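Local coordinates for protein putative 6-phosphogluconolactonase (Neisseria gonorrhoeae, PDB 3LHI) that probably hydrolyses 6-phosphogluconolactone to 6-phosphogluconate, the second step in the oxidative stage of the pentose phosphate pathway, at residues Ala29-Ser41 against His124-Gly136. Numbering follows the deposited sequence.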
ATOM      1  N   ALA A  29      -5.766  -4.832 -16.314  1.00 15.67           N
ATOM      2  CA  ALA A  29      -4.358  -4.986 -16.550  1.00 15.54           C
ATOM      3  C   ALA A  29      -4.045  -6.324 -17.201  1.00 14.71           C
ATOM      4  O   ALA A  29      -3.304  -6.384 -18.173  1.00 17.35           O
ATOM      5  CB  ALA A  29      -3.578  -4.793 -15.271  1.00 16.29           C
ATOM      6  N   LEU A  30      -4.637  -7.412 -16.736  1.00 14.66           N
ATOM      7  CA  LEU A  30      -4.426  -8.712 -17.315  1.00 15.53           C
ATOM      8  C   LEU A  30      -4.894  -8.721 -18.805  1.00 16.08           C
ATOM      9  O   LEU A  30      -4.210  -9.272 -19.646  1.00 18.51           O
ATOM     10  CB  LEU A  30      -5.184  -9.807 -16.560  1.00 14.61           C
ATOM     11  CG  LEU A  30      -4.589 -10.131 -15.178  1.00 15.05           C
ATOM     12  CD1 LEU A  30      -5.633 -10.938 -14.378  1.00 17.23           C
ATOM     13  CD2 LEU A  30      -3.244 -10.863 -15.246  1.00 15.37           C
ATOM     14  N   ASP A  31      -6.032  -8.097 -19.085  1.00 15.68           N
ATOM     15  CA  ASP A  31      -6.562  -8.016 -20.447  1.00 17.13           C
ATOM     16  C   ASP A  31      -5.585  -7.223 -21.333  1.00 19.47           C
ATOM     17  O   ASP A  31      -5.389  -7.568 -22.500  1.00 20.80           O
ATOM     18  CB  ASP A  31      -7.908  -7.314 -20.454  1.00 18.77           C
ATOM     19  CG  ASP A  31      -9.019  -8.155 -19.862  1.00 20.61           C
ATOM     20  OD1 ASP A  31      -8.813  -9.360 -19.666  1.00 21.19           O
ATOM     21  OD2 ASP A  31     -10.099  -7.547 -19.616  1.00 24.52           O
ATOM     22  N   GLU A  32      -5.058  -6.121 -20.808  1.00 17.21           N
ATOM     23  CA  GLU A  32      -4.200  -5.175 -21.597  1.00 18.65           C
ATOM     24  C   GLU A  32      -2.832  -5.789 -21.872  1.00 17.29           C
ATOM     25  O   GLU A  32      -2.237  -5.631 -22.971  1.00 18.38           O
ATOM     26  CB  GLU A  32      -3.979  -3.862 -20.845  1.00 23.55           C
ATOM     27  CG  GLU A  32      -5.069  -2.788 -20.937  1.00 30.55           C
ATOM     28  CD  GLU A  32      -4.477  -1.347 -20.784  1.00 37.79           C
ATOM     29  OE1 GLU A  32      -3.398  -1.173 -20.137  1.00 42.09           O
ATOM     30  OE2 GLU A  32      -5.060  -0.367 -21.336  1.00 49.41           O
ATOM     31  N   LYS A  33      -2.267  -6.444 -20.876  1.00 17.51           N
ATOM     32  CA  LYS A  33      -0.888  -6.857 -20.997  1.00 19.03           C
ATOM     33  C   LYS A  33      -0.429  -8.189 -20.486  1.00 15.78           C
ATOM     34  O   LYS A  33       0.743  -8.515 -20.521  1.00 17.31           O
ATOM     35  CB  LYS A  33       0.017  -5.823 -20.491  1.00 22.81           C
ATOM     36  CG  LYS A  33      -0.102  -5.624 -19.103  1.00 19.34           C
ATOM     37  CD  LYS A  33       0.705  -4.339 -18.732  1.00 27.00           C
ATOM     38  CE  LYS A  33       0.377  -3.851 -17.339  1.00 25.34           C
ATOM     39  NZ  LYS A  33       1.280  -2.715 -16.860  1.00 26.02           N
ATOM     40  N   GLY A  34      -1.382  -9.007 -20.093  1.00 15.72           N
ATOM     41  CA  GLY A  34      -1.071 -10.376 -19.776  1.00 14.19           C
ATOM     42  C   GLY A  34      -0.487 -10.621 -18.410  1.00 14.69           C
ATOM     43  O   GLY A  34      -0.127 -11.736 -18.083  1.00 16.16           O
ATOM     44  N   GLY A  35      -0.431  -9.559 -17.600  1.00 14.56           N
ATOM     45  CA  GLY A  35       0.132  -9.610 -16.256  1.00 14.67           C
ATOM     46  C   GLY A  35      -0.262  -8.364 -15.542  1.00 13.36           C
ATOM     47  O   GLY A  35      -0.678  -7.388 -16.130  1.00 15.03           O
ATOM     48  N   ALA A  36      -0.197  -8.443 -14.204  1.00 13.56           N
ATOM     49  CA  ALA A  36      -0.546  -7.295 -13.359  1.00 12.12           C
ATOM     50  C   ALA A  36       0.278  -7.340 -12.115  1.00 11.57           C
ATOM     51  O   ALA A  36       0.690  -8.432 -11.688  1.00 12.93           O
ATOM     52  CB  ALA A  36      -2.021  -7.308 -13.010  1.00 14.00           C
ATOM     53  N   VAL A  37       0.526  -6.180 -11.529  1.00 11.16           N
ATOM     54  CA  VAL A  37       1.186  -6.055 -10.214  1.00 11.27           C
ATOM     55  C   VAL A  37       0.263  -5.280  -9.289  1.00 10.38           C
ATOM     56  O   VAL A  37      -0.190  -4.173  -9.617  1.00 11.83           O
ATOM     57  CB  VAL A  37       2.559  -5.418 -10.322  1.00 11.56           C
ATOM     58  CG1 VAL A  37       3.163  -5.154  -8.890  1.00 13.60           C
ATOM     59  CG2 VAL A  37       3.479  -6.287 -11.184  1.00 14.33           C
ATOM     60  N   LEU A  38      -0.028  -5.898  -8.133  1.00 10.43           N
ATOM     61  CA  LEU A  38      -0.858  -5.314  -7.083  1.00  9.97           C
ATOM     62  C   LEU A  38       0.044  -5.008  -5.862  1.00 10.17           C
ATOM     63  O   LEU A  38       0.792  -5.902  -5.392  1.00 11.27           O
ATOM     64  CB  LEU A  38      -1.857  -6.397  -6.640  1.00 11.41           C
ATOM     65  CG  LEU A  38      -2.710  -6.109  -5.394  1.00 10.25           C
ATOM     66  CD1 LEU A  38      -3.673  -4.947  -5.700  1.00 11.95           C
ATOM     67  CD2 LEU A  38      -3.472  -7.326  -4.902  1.00 11.48           C
ATOM     68  N   ALA A  39      -0.035  -3.784  -5.338  1.00 10.00           N
ATOM     69  CA  ALA A  39       0.649  -3.428  -4.092  1.00  9.93           C
ATOM     70  C   ALA A  39      -0.446  -3.147  -3.058  1.00  9.51           C
ATOM     71  O   ALA A  39      -1.394  -2.408  -3.314  1.00 10.96           O
ATOM     72  CB  ALA A  39       1.569  -2.187  -4.293  1.00 10.91           C
ATOM     73  N   VAL A  40      -0.301  -3.757  -1.873  1.00  9.60           N
ATOM     74  CA  VAL A  40      -1.240  -3.568  -0.780  1.00 10.36           C
ATOM     75  C   VAL A  40      -0.541  -2.985   0.451  1.00  9.03           C
ATOM     76  O   VAL A  40       0.667  -3.102   0.620  1.00 10.55           O
ATOM     77  CB  VAL A  40      -1.941  -4.912  -0.405  1.00  9.73           C
ATOM     78  CG1 VAL A  40      -2.684  -5.486  -1.644  1.00 12.09           C
ATOM     79  CG2 VAL A  40      -0.939  -5.941   0.156  1.00 10.90           C
ATOM     80  N   SER A  41      -1.381  -2.408   1.304  1.00 10.73           N
ATOM     81  CA  SER A  41      -0.947  -1.861   2.583  1.00 11.27           C
ATOM     82  C   SER A  41      -1.333  -2.808   3.721  1.00 12.06           C
ATOM     83  O   SER A  41      -2.264  -3.613   3.584  1.00 12.95           O
ATOM     84  CB  SER A  41      -1.523  -0.461   2.777  1.00 12.05           C
ATOM     85  OG  SER A  41      -1.050   0.424   1.767  1.00 12.61           O
ATOM     86  N   HIS A 124      13.971  -6.141  -6.743  1.00 18.37           N
ATOM     87  CA  HIS A 124      12.797  -6.942  -7.047  1.00 17.35           C
ATOM     88  C   HIS A 124      11.593  -6.103  -7.496  1.00 15.88           C
ATOM     89  O   HIS A 124      10.622  -6.614  -8.054  1.00 16.55           O
ATOM     90  CB  HIS A 124      12.423  -7.732  -5.798  1.00 18.07           C
ATOM     91  CG  HIS A 124      13.430  -8.758  -5.417  1.00 18.29           C
ATOM     92  ND1 HIS A 124      13.311 -10.078  -5.783  1.00 26.29           N
ATOM     93  CD2 HIS A 124      14.599  -8.653  -4.745  1.00 20.87           C
ATOM     94  CE1 HIS A 124      14.366 -10.752  -5.346  1.00 26.43           C
ATOM     95  NE2 HIS A 124      15.146  -9.914  -4.686  1.00 27.85           N
ATOM     96  N   TYR A 125      11.629  -4.813  -7.213  1.00 15.04           N
ATOM     97  CA  TYR A 125      10.497  -3.935  -7.443  1.00 13.47           C
ATOM     98  C   TYR A 125      10.039  -3.862  -8.895  1.00 13.83           C
ATOM     99  O   TYR A 125      10.851  -3.723  -9.827  1.00 14.88           O
ATOM    100  CB  TYR A 125      10.837  -2.508  -7.006  1.00 12.61           C
ATOM    101  CG  TYR A 125       9.765  -1.493  -7.256  1.00 12.57           C
ATOM    102  CD1 TYR A 125       8.795  -1.253  -6.309  1.00 11.93           C
ATOM    103  CD2 TYR A 125       9.715  -0.752  -8.427  1.00 12.05           C
ATOM    104  CE1 TYR A 125       7.817  -0.354  -6.499  1.00 12.10           C
ATOM    105  CE2 TYR A 125       8.745   0.185  -8.637  1.00 11.43           C
ATOM    106  CZ  TYR A 125       7.793   0.421  -7.672  1.00 10.81           C
ATOM    107  OH  TYR A 125       6.827   1.384  -7.855  1.00 12.35           O
ATOM    108  N   LYS A 126       8.719  -3.924  -9.053  0.50 12.93           N
ATOM    109  CA  LYS A 126       8.024  -3.662 -10.295  0.50 13.53           C
ATOM    110  C   LYS A 126       6.971  -2.576 -10.040  0.50 12.24           C
ATOM    111  O   LYS A 126       6.270  -2.616  -9.024  0.50 13.17           O
ATOM    112  CB  LYS A 126       7.325  -4.940 -10.787  0.50 15.35           C
ATOM    113  CG  LYS A 126       8.297  -6.103 -10.967  0.50 18.12           C
ATOM    114  CD  LYS A 126       7.602  -7.343 -11.481  0.50 21.24           C
ATOM    115  CE  LYS A 126       7.123  -7.217 -12.923  0.50 23.98           C
ATOM    116  NZ  LYS A 126       6.886  -8.604 -13.414  0.50 24.25           N
ATOM    117  N   GLN A 127       6.818  -1.630 -10.954  1.00 12.85           N
ATOM    118  CA  GLN A 127       5.805  -0.617 -10.837  1.00 11.82           C
ATOM    119  C   GLN A 127       4.410  -1.255 -10.709  1.00 12.57           C
ATOM    120  O   GLN A 127       3.989  -1.988 -11.617  1.00 13.39           O
ATOM    121  CB  GLN A 127       5.798   0.310 -12.060  1.00 14.00           C
ATOM    122  CG  GLN A 127       4.715   1.382 -12.085  1.00 13.97           C
ATOM    123  CD  GLN A 127       4.951   2.487 -11.092  1.00 16.26           C
ATOM    124  OE1 GLN A 127       5.944   3.237 -11.254  1.00 19.42           O
ATOM    125  NE2 GLN A 127       4.015   2.668 -10.093  1.00 15.72           N
ATOM    126  N   PRO A 128       3.685  -0.976  -9.627  1.00 11.15           N
ATOM    127  CA  PRO A 128       2.357  -1.529  -9.552  1.00 10.54           C
ATOM    128  C   PRO A 128       1.386  -0.999 -10.568  1.00 11.72           C
ATOM    129  O   PRO A 128       1.494   0.173 -10.944  1.00 12.85           O
ATOM    130  CB  PRO A 128       1.896  -1.234  -8.122  1.00 12.84           C
ATOM    131  CG  PRO A 128       3.177  -1.022  -7.392  1.00 15.68           C
ATOM    132  CD  PRO A 128       4.124  -0.406  -8.367  1.00 12.96           C
ATOM    133  N   ASP A 129       0.436  -1.842 -10.993  1.00 12.05           N
ATOM    134  CA  ASP A 129      -0.704  -1.415 -11.784  1.00 12.19           C
ATOM    135  C   ASP A 129      -1.837  -0.957 -10.893  1.00 12.00           C
ATOM    136  O   ASP A 129      -2.623  -0.076 -11.245  1.00 12.86           O
ATOM    137  CB  ASP A 129      -1.189  -2.555 -12.648  1.00 12.49           C
ATOM    138  CG  ASP A 129      -0.130  -3.009 -13.582  1.00 15.77           C
ATOM    139  OD1 ASP A 129       0.285  -2.135 -14.418  1.00 17.93           O
ATOM    140  OD2 ASP A 129       0.326  -4.168 -13.496  1.00 14.55           O
ATOM    141  N   VAL A 130      -1.962  -1.602  -9.720  1.00 11.53           N
ATOM    142  CA  VAL A 130      -3.058  -1.331  -8.768  1.00 11.94           C
ATOM    143  C   VAL A 130      -2.421  -1.224  -7.384  1.00 10.82           C
ATOM    144  O   VAL A 130      -1.634  -2.108  -7.006  1.00 11.15           O
ATOM    145  CB  VAL A 130      -4.144  -2.432  -8.799  1.00 12.07           C
ATOM    146  CG1 VAL A 130      -5.276  -2.099  -7.796  1.00 13.92           C
ATOM    147  CG2 VAL A 130      -4.708  -2.611 -10.224  1.00 14.33           C
ATOM    148  N   LEU A 131      -2.744  -0.168  -6.666  1.00 10.16           N
ATOM    149  CA  LEU A 131      -2.210   0.090  -5.317  1.00 10.11           C
ATOM    150  C   LEU A 131      -3.376   0.336  -4.383  1.00 10.81           C
ATOM    151  O   LEU A 131      -4.282   1.106  -4.708  1.00 11.74           O
ATOM    152  CB  LEU A 131      -1.311   1.331  -5.370  1.00 11.11           C
ATOM    153  CG  LEU A 131      -0.926   1.978  -4.049  1.00 11.60           C
ATOM    154  CD1 LEU A 131      -0.051   1.045  -3.155  1.00 11.19           C
ATOM    155  CD2 LEU A 131      -0.161   3.295  -4.338  1.00 12.77           C
ATOM    156  N   ILE A 132      -3.384  -0.324  -3.224  0.50 10.88           N
ATOM    157  CA  ILE A 132      -4.320   0.039  -2.156  0.50 10.60           C
ATOM    158  C   ILE A 132      -3.510   0.609  -0.984  0.50 11.05           C
ATOM    159  O   ILE A 132      -2.628  -0.045  -0.406  0.50 11.81           O
ATOM    160  CB  ILE A 132      -5.259  -1.095  -1.668  0.50 11.85           C
ATOM    161  CG1 ILE A 132      -6.024  -1.748  -2.822  0.50 11.04           C
ATOM    162  CG2 ILE A 132      -6.247  -0.534  -0.609  0.50 12.40           C
ATOM    163  CD1 ILE A 132      -5.249  -2.785  -3.554  0.50 12.60           C
ATOM    164  N   LEU A 133      -3.830   1.867  -0.703  1.00 11.38           N
ATOM    165  CA  LEU A 133      -3.298   2.639   0.401  1.00 12.49           C
ATOM    166  C   LEU A 133      -4.203   2.577   1.620  1.00 11.02           C
ATOM    167  O   LEU A 133      -5.402   2.270   1.503  1.00 12.46           O
ATOM    168  CB  LEU A 133      -3.146   4.098  -0.028  1.00 12.55           C
ATOM    169  CG  LEU A 133      -2.073   4.398  -1.077  1.00 12.22           C
ATOM    170  CD1 LEU A 133      -2.132   5.854  -1.494  1.00 14.94           C
ATOM    171  CD2 LEU A 133      -0.705   4.015  -0.538  1.00 14.16           C
ATOM    172  N   GLY A 134      -3.626   2.834   2.777  1.00 11.39           N
ATOM    173  CA  GLY A 134      -4.358   3.166   3.956  1.00 12.82           C
ATOM    174  C   GLY A 134      -3.916   4.537   4.441  1.00 13.77           C
ATOM    175  O   GLY A 134      -3.126   5.214   3.788  1.00 13.54           O
HETATM  176  N   MSE A 135      -4.459   4.986   5.559  1.00 12.86           N
HETATM  177  CA  MSE A 135      -4.095   6.274   6.136  1.00 13.49           C
HETATM  178  C   MSE A 135      -4.100   6.177   7.643  1.00 13.48           C
HETATM  179  O   MSE A 135      -5.077   5.662   8.219  1.00 15.85           O
HETATM  180  CB  MSE A 135      -5.058   7.337   5.658  1.00 14.60           C
HETATM  181  CG  MSE A 135      -4.696   8.774   6.112  1.00 14.78           C
HETATM  182 SE   MSE A 135      -6.195   9.972   5.921  0.75 15.40          SE
HETATM  183  CE  MSE A 135      -7.172   9.256   7.419  1.00 17.74           C
ATOM    184  N   GLY A 136      -3.068   6.687   8.297  1.00 14.54           N
ATOM    185  CA  GLY A 136      -3.062   6.756   9.750  1.00 14.42           C
ATOM    186  C   GLY A 136      -3.843   7.956  10.273  1.00 14.62           C
ATOM    187  O   GLY A 136      -4.258   8.856   9.534  1.00 15.21           O
TER
HETATM  188  O   HOH W   1       2.687  -4.843 -14.625  1.00 20.24           O
HETATM  189  O   HOH W   2      -0.727   2.862   3.029  1.00 13.63           O
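The carboxylate of Asp129 is shared between Lys33 and the backbone of Val37. Lys33 reaches it from the opposite direction with an extended chain, and its NZ makes a salt bridge to Asp129 OD1 at 2.7 Å, on the syn side and 25° out of the carboxylate plane. Asp129 OD2 takes the N-H of Val37 on its anti side, 2.8 Å from Val37 N. A water also donates to OD2. These bonds fix the rotation of the carboxylate. Val37 O in turn accepts from both Asp129 N and Val130 N, so Asp129 and Val37 are bonded both ways.

Beyond this point strands 36-40 and 130-133 run parallel at 7°, neighbours in the central sheet of a Rossmann-like α/β fold. Strand 63-71 flanks the first and strand 188-194 the second. Ala39 N donates a hydrogen bond to Val130 O, and Ala39 O accepts one from Ile132 N.

On one face, Leu38 CD1 meets Val130 CG1 at 3.9 Å. It also approaches CD1 of Ile132, a residue with two conformers, so their very short separation is doubtful. Helix 11-33 packs here through Val22, Ala25 and Leu26. On the other face, Ala39 CB touches Pro128 CG at 3.7 Å and also meets Leu131 CD1.

At the C-terminal end, Ser41 OG is turned beside its backbone N (chi1 -62°), which lets the hydroxyl donate to Ile132 O at 2.7 Å. It meets a lone pair of that oxygen within the plane of the carbonyl. A water links the same hydroxyl to Gly134 N.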